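Local atomic coordinates of venom protein 51.1 (Lychas mucronatus, PDB entry 6ATY), a protein that probably acts as a secreted scorpion-venom neurotoxin that lowers the action potential of myelinated nerves. Residues 4-8 with 19-23; 10-16 with 29-35. All coordinates share one frame; numbering follows the deposited sequence.

From the N terminus the chain runs through strand 3-8, a loop, helix 16-22, strand 27-31 and strand 34-38, the beta-alpha-beta-beta order of scorpion toxins with a cysteine-stabilised alpha/beta fold. Contact 1 closes the first loop by bringing the helix end at residues 19-23 back over strand 3-8. Contact 2 takes residues 10-16, which lie inside that loop, to the hairpin at 29-35, beyond the helix, so the two contacts cross instead of nesting. Their segments also meet directly: Lys8 makes a salt bridge with Asp33, and Ile7 and Cys35 are joined through their backbones. Together they tie the helix and the loop before it to the three-stranded antiparallel sheet.

Contact 1: 4-8 with 19-23; sequences SIGIK and QCRIR. With GOL (glycerol), chain B.
Ile5 and Ile7 of strand 3-8 meet helix residues Gln19 and Cys20 and, just beyond, Arg23 by apolar contact, with no hydrogen bond passing between 4-8 and 19-23. The CD1 methyl of Ile5 does most of the touching: it lies 4.0 Å from Gln19 CB, equally close to Arg23 CD, and over one face of the Arg23 guanidinium, offset toward its rim. A chi1 of 57° and an extended chi2 together carry CD1 toward the helix. Ile7 reaches the same guanidinium obliquely, its CD1 3.8 Å from Arg23 NH2. Cys20 SG, 4.4 Å from Ile5 CD1, is disulfide-bonded to Cys37 of strand 34-38.

What fixes the guanidinium is Gln19. Arg23 NH1 donates to Gln19 O at 3.0 Å and to Gln19 OE1 at 2.8 Å; OE1 is met in its carbonyl plane, whereas the backbone O is approached from above its own. The bend of Gln19 at chi2 (-73°) brings OE1 round to NH1, close to the guanidinium plane. Gln19 NE2 donates to O3 of a glycerol, probably from the crystallisation liquor, whose O1 makes a very short hydrogen bond to Lys8 O. Arg23 can thus lie against apolar side chains while NH1 keeps two oxygen partners.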
loop_
_atom_site.group_PDB
_atom_site.type_symbol
_atom_site.label_atom_id
_atom_site.label_comp_id
_atom_site.label_asym_id
_atom_site.label_seq_id
_atom_site.Cartn_x
_atom_site.Cartn_y
_atom_site.Cartn_z
ATOM N N SER A 4 -5.678 4.100 3.906
ATOM C CA SER A 4 -4.238 4.402 3.909
ATOM C C SER A 4 -3.645 3.841 5.170
ATOM O O SER A 4 -4.278 3.884 6.252
ATOM C CB SER A 4 -3.938 5.921 3.934
ATOM O OG SER A 4 -4.673 6.570 2.985
ATOM N N ILE A 5 -2.463 3.273 5.054
ATOM C CA ILE A 5 -1.753 2.746 6.217
ATOM C C ILE A 5 -0.568 3.616 6.618
ATOM O O ILE A 5 0.130 3.281 7.542
ATOM C CB ILE A 5 -1.292 1.296 6.027
ATOM C CG1 ILE A 5 -0.397 1.135 4.794
ATOM C CG2 ILE A 5 -2.505 0.372 5.934
ATOM C CD1 ILE A 5 0.187 -0.249 4.689
ATOM N N GLY A 6 -0.284 4.694 5.924
ATOM C CA GLY A 6 0.782 5.605 6.479
ATOM C C GLY A 6 2.219 5.024 6.447
ATOM O O GLY A 6 3.100 5.442 7.198
ATOM N N ILE A 7 2.441 4.049 5.578
ATOM C CA ILE A 7 3.776 3.551 5.210
ATOM C C ILE A 7 4.158 4.399 3.987
ATOM O O ILE A 7 3.343 4.610 3.080
ATOM C CB ILE A 7 3.731 2.039 4.824
ATOM C CG1 ILE A 7 3.441 1.181 6.063
ATOM C CG2 ILE A 7 5.031 1.542 4.200
ATOM C CD1 ILE A 7 4.389 1.412 7.231
ATOM N N LYS A 8 5.376 4.889 3.983
ATOM C CA LYS A 8 5.922 5.666 2.871
ATOM C C LYS A 8 6.335 4.744 1.751
ATOM O O LYS A 8 6.883 3.656 1.982
ATOM C CB LYS A 8 7.125 6.461 3.355
ATOM C CG LYS A 8 7.561 7.559 2.412
ATOM C CD LYS A 8 8.507 8.517 3.086
ATOM C CE LYS A 8 9.122 9.493 2.089
ATOM N NZ LYS A 8 8.093 10.414 1.564
ATOM N N GLN A 19 2.875 -4.925 1.935
ATOM C CA GLN A 19 2.569 -4.274 3.210
ATOM C C GLN A 19 1.105 -4.444 3.544
ATOM O O GLN A 19 0.761 -4.638 4.678
ATOM C CB GLN A 19 2.922 -2.794 3.192
ATOM C CG GLN A 19 4.407 -2.525 3.086
ATOM C CD GLN A 19 5.166 -2.831 4.370
ATOM O OE1 GLN A 19 4.598 -3.009 5.449
ATOM N NE2 GLN A 19 6.468 -2.867 4.254
ATOM N N CYS A 20 0.246 -4.330 2.541
ATOM C CA CYS A 20 -1.199 -4.508 2.716
ATOM C C CYS A 20 -1.560 -5.976 3.003
ATOM O O CYS A 20 -2.407 -6.237 3.853
ATOM C CB CYS A 20 -1.931 -3.999 1.479
ATOM S SG CYS A 20 -1.698 -2.215 1.269
ATOM N N ARG A 21 -0.922 -6.917 2.299
ATOM C CA ARG A 21 -1.264 -8.329 2.418
ATOM C C ARG A 21 -0.888 -8.874 3.782
ATOM O O ARG A 21 -1.666 -9.635 4.335
ATOM C CB ARG A 21 -0.680 -9.177 1.292
ATOM C CG ARG A 21 -1.321 -8.889 -0.055
ATOM C CD ARG A 21 -0.863 -9.826 -1.127
ATOM N NE ARG A 21 -1.775 -9.716 -2.259
ATOM C CZ ARG A 21 -1.658 -10.395 -3.401
ATOM N NH1 ARG A 21 -0.661 -11.222 -3.591
ATOM N NH2 ARG A 21 -2.555 -10.214 -4.382
ATOM N N ILE A 22 0.224 -8.444 4.358
ATOM C CA ILE A 22 0.591 -8.944 5.755
ATOM C C ILE A 22 -0.358 -8.356 6.803
ATOM O O ILE A 22 -0.584 -8.972 7.853
ATOM C CB ILE A 22 2.069 -8.733 6.143
ATOM C CG1 ILE A 22 2.444 -7.260 6.271
ATOM C CG2 ILE A 22 2.989 -9.484 5.188
ATOM C CD1 ILE A 22 3.798 -7.034 6.922
ATOM N N ARG A 23 -1.026 -7.240 6.443
ATOM C CA ARG A 23 -2.087 -6.623 7.265
ATOM C C ARG A 23 -3.474 -7.119 6.894
ATOM O O ARG A 23 -4.506 -6.547 7.318
ATOM C CB ARG A 23 -2.009 -5.104 7.142
ATOM C CG ARG A 23 -0.772 -4.544 7.787
ATOM C CD ARG A 23 -0.656 -3.090 7.431
ATOM N NE ARG A 23 0.390 -2.400 8.164
ATOM C CZ ARG A 23 1.685 -2.372 7.843
ATOM N NH1 ARG A 23 2.196 -3.076 6.802
ATOM N NH2 ARG A 23 2.493 -1.634 8.602
HETATM C C1 GOL B . 8.668 0.812 0.901
HETATM O O1 GOL B . 7.932 1.939 0.542
HETATM C C2 GOL B . 7.723 -0.142 1.590
HETATM O O2 GOL B . 6.446 -0.055 0.913
HETATM C C3 GOL B . 8.471 -1.487 1.525
HETATM O O3 GOL B . 7.700 -2.662 1.840
#

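Contact 2: 10-16 with 29-35; sequences SPSIDLC and YCSGDTC
Pro11 and Cys30 fit together where the loop 10-16 folds against the hairpin. The CD corner of the proline ring is the bump: it rests over the gap between Cys30 SG, 3.7 Å away, and Gly32 O, at 3.5 Å. The backbone of Ser10 wraps the same sulfur, its N 3.5 Å from Cys30 SG, and an ST turn from Ser10 OG to Ser12 N shapes the loop here.

Further along, the Asp14 carboxylate fills the notch beside the backbone of Tyr29 and Cys30. With CG anti to the backbone N (chi1 180°), the carboxylate extends away from the loop backbone toward strand 27-31, where OD2 accepts from Cys30 N at 2.8 Å, the N-H coming from above the carboxylate plane, and also packs against Cys30 CB at 3.5 Å. A water bridges OD2 to Cys30 O, while OD1 accepts from Cys16 N at 2.9 Å in an Asx turn that leads into helix 16-22, Leu15 being at the N-cap position.

Deeper in, Cys16 SG lies 3.8 Å from Cys30 CB and is joined to Cys35 SG by a disulfide (chi3 -78°). That bond links the first turn of helix 16-22 to the central strand 34-38, while Cys30 of edge strand 27-31 pairs with Cys9, just past strand 3-8.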
loop_
_atom_site.group_PDB
_atom_site.type_symbol
_atom_site.label_atom_id
_atom_site.label_comp_id
_atom_site.label_asym_id
_atom_site.label_seq_id
_atom_site.Cartn_x
_atom_site.Cartn_y
_atom_site.Cartn_z
ATOM N N SER A 10 7.113 4.750 -2.947
ATOM C CA SER A 10 7.257 5.440 -4.240
ATOM C C SER A 10 6.536 4.618 -5.300
ATOM O O SER A 10 6.754 3.415 -5.402
ATOM C CB SER A 10 8.739 5.569 -4.619
ATOM O OG SER A 10 8.903 5.880 -6.014
ATOM N N PRO A 11 5.750 5.286 -6.175
ATOM C CA PRO A 11 5.177 4.578 -7.287
ATOM C C PRO A 11 6.158 3.890 -8.204
ATOM O O PRO A 11 5.789 2.883 -8.840
ATOM C CB PRO A 11 4.416 5.679 -8.035
ATOM C CG PRO A 11 3.992 6.596 -6.952
ATOM C CD PRO A 11 5.249 6.673 -6.129
ATOM N N SER A 12 7.394 4.373 -8.236
ATOM C CA SER A 12 8.405 3.826 -9.127
ATOM C C SER A 12 8.969 2.482 -8.672
ATOM O O SER A 12 9.569 1.742 -9.484
ATOM C CB SER A 12 9.539 4.854 -9.338
ATOM O OG SER A 12 9.057 5.927 -10.143
ATOM N N ILE A 13 8.821 2.184 -7.392
ATOM C CA ILE A 13 9.179 0.910 -6.824
ATOM C C ILE A 13 8.165 0.601 -5.719
ATOM O O ILE A 13 8.431 0.669 -4.530
ATOM C CB ILE A 13 10.677 0.829 -6.402
ATOM C CG1 ILE A 13 11.021 -0.486 -5.694
ATOM C CG2 ILE A 13 11.083 2.020 -5.554
ATOM C CD1 ILE A 13 10.627 -1.709 -6.463
ATOM N N ASP A 14 6.965 0.285 -6.173
ATOM C CA ASP A 14 5.777 0.245 -5.323
ATOM C C ASP A 14 5.683 -1.100 -4.650
ATOM O O ASP A 14 5.297 -2.126 -5.271
ATOM C CB ASP A 14 4.540 0.566 -6.151
ATOM C CG ASP A 14 3.244 0.551 -5.366
ATOM O OD1 ASP A 14 3.201 0.101 -4.170
ATOM O OD2 ASP A 14 2.224 1.026 -5.980
ATOM N N LEU A 15 6.014 -1.084 -3.355
ATOM C CA LEU A 15 5.952 -2.279 -2.512
ATOM C C LEU A 15 4.778 -2.306 -1.494
ATOM O O LEU A 15 4.809 -3.047 -0.485
ATOM C CB LEU A 15 7.290 -2.454 -1.791
ATOM C CG LEU A 15 8.531 -2.466 -2.694
ATOM C CD1 LEU A 15 9.817 -2.552 -1.859
ATOM C CD2 LEU A 15 8.495 -3.584 -3.723
ATOM N N CYS A 16 3.713 -1.606 -1.824
ATOM C CA CYS A 16 2.552 -1.482 -0.937
ATOM C C CYS A 16 1.711 -2.765 -0.874
ATOM O O CYS A 16 1.161 -3.075 0.179
ATOM C CB CYS A 16 1.694 -0.330 -1.361
ATOM S SG CYS A 16 2.486 1.283 -1.165
ATOM N N TYR A 29 -1.376 -0.178 -3.199
ATOM C CA TYR A 29 -0.661 0.613 -4.195
ATOM C C TYR A 29 -0.218 1.915 -3.519
ATOM O O TYR A 29 -0.780 2.328 -2.506
ATOM C CB TYR A 29 -1.563 0.949 -5.392
ATOM C CG TYR A 29 -2.751 1.797 -5.004
ATOM C CD1 TYR A 29 -3.879 1.205 -4.434
ATOM C CD2 TYR A 29 -2.751 3.175 -5.146
ATOM C CE1 TYR A 29 -4.985 1.955 -4.051
ATOM C CE2 TYR A 29 -3.868 3.944 -4.747
ATOM C CZ TYR A 29 -4.976 3.303 -4.190
ATOM O OH TYR A 29 -6.130 4.005 -3.802
ATOM N N CYS A 30 0.804 2.507 -4.089
ATOM C CA CYS A 30 1.355 3.748 -3.645
ATOM C C CYS A 30 0.580 4.862 -4.364
ATOM O O CYS A 30 0.611 4.975 -5.583
ATOM C CB CYS A 30 2.823 3.833 -3.985
ATOM S SG CYS A 30 3.638 5.207 -3.156
ATOM N N SER A 31 -0.005 5.834 -3.294
ATOM C CA SER A 31 -0.586 7.058 -3.828
ATOM C C SER A 31 0.154 8.247 -3.308
ATOM O O SER A 31 0.146 8.488 -2.111
ATOM C CB SER A 31 -2.049 7.165 -3.491
ATOM O OG SER A 31 -2.570 8.347 -4.084
ATOM N N GLY A 32 0.755 9.008 -4.229
ATOM C CA GLY A 32 1.676 10.075 -3.892
ATOM C C GLY A 32 2.915 9.477 -3.241
ATOM O O GLY A 32 3.850 9.035 -3.927
ATOM N N ASP A 33 2.916 9.448 -1.913
ATOM C CA ASP A 33 3.989 8.767 -1.206
ATOM C C ASP A 33 3.521 7.949 -0.021
ATOM O O ASP A 33 4.313 7.668 0.836
ATOM C CB ASP A 33 5.103 9.758 -0.792
ATOM C CG ASP A 33 4.731 10.622 0.420
ATOM O OD1 ASP A 33 3.531 10.745 0.779
ATOM O OD2 ASP A 33 5.672 11.163 1.049
ATOM N N THR A 34 2.262 7.494 -0.040
ATOM C CA THR A 34 1.687 6.739 1.049
ATOM C C THR A 34 1.008 5.497 0.520
ATOM O O THR A 34 0.339 5.569 -0.532
ATOM C CB THR A 34 0.620 7.590 1.758
ATOM O OG1 THR A 34 1.216 8.850 2.114
ATOM C CG2 THR A 34 0.131 6.900 3.001
ATOM N N CYS A 35 1.201 4.353 1.205
ATOM C CA CYS A 35 0.486 3.100 0.822
ATOM C C CYS A 35 -1.016 3.131 1.150
ATOM O O CYS A 35 -1.428 3.464 2.304
ATOM C CB CYS A 35 1.109 1.883 1.479
ATOM S SG CYS A 35 2.731 1.429 0.840
HETATM O O HOH W 1 1.790 3.262 -7.576
#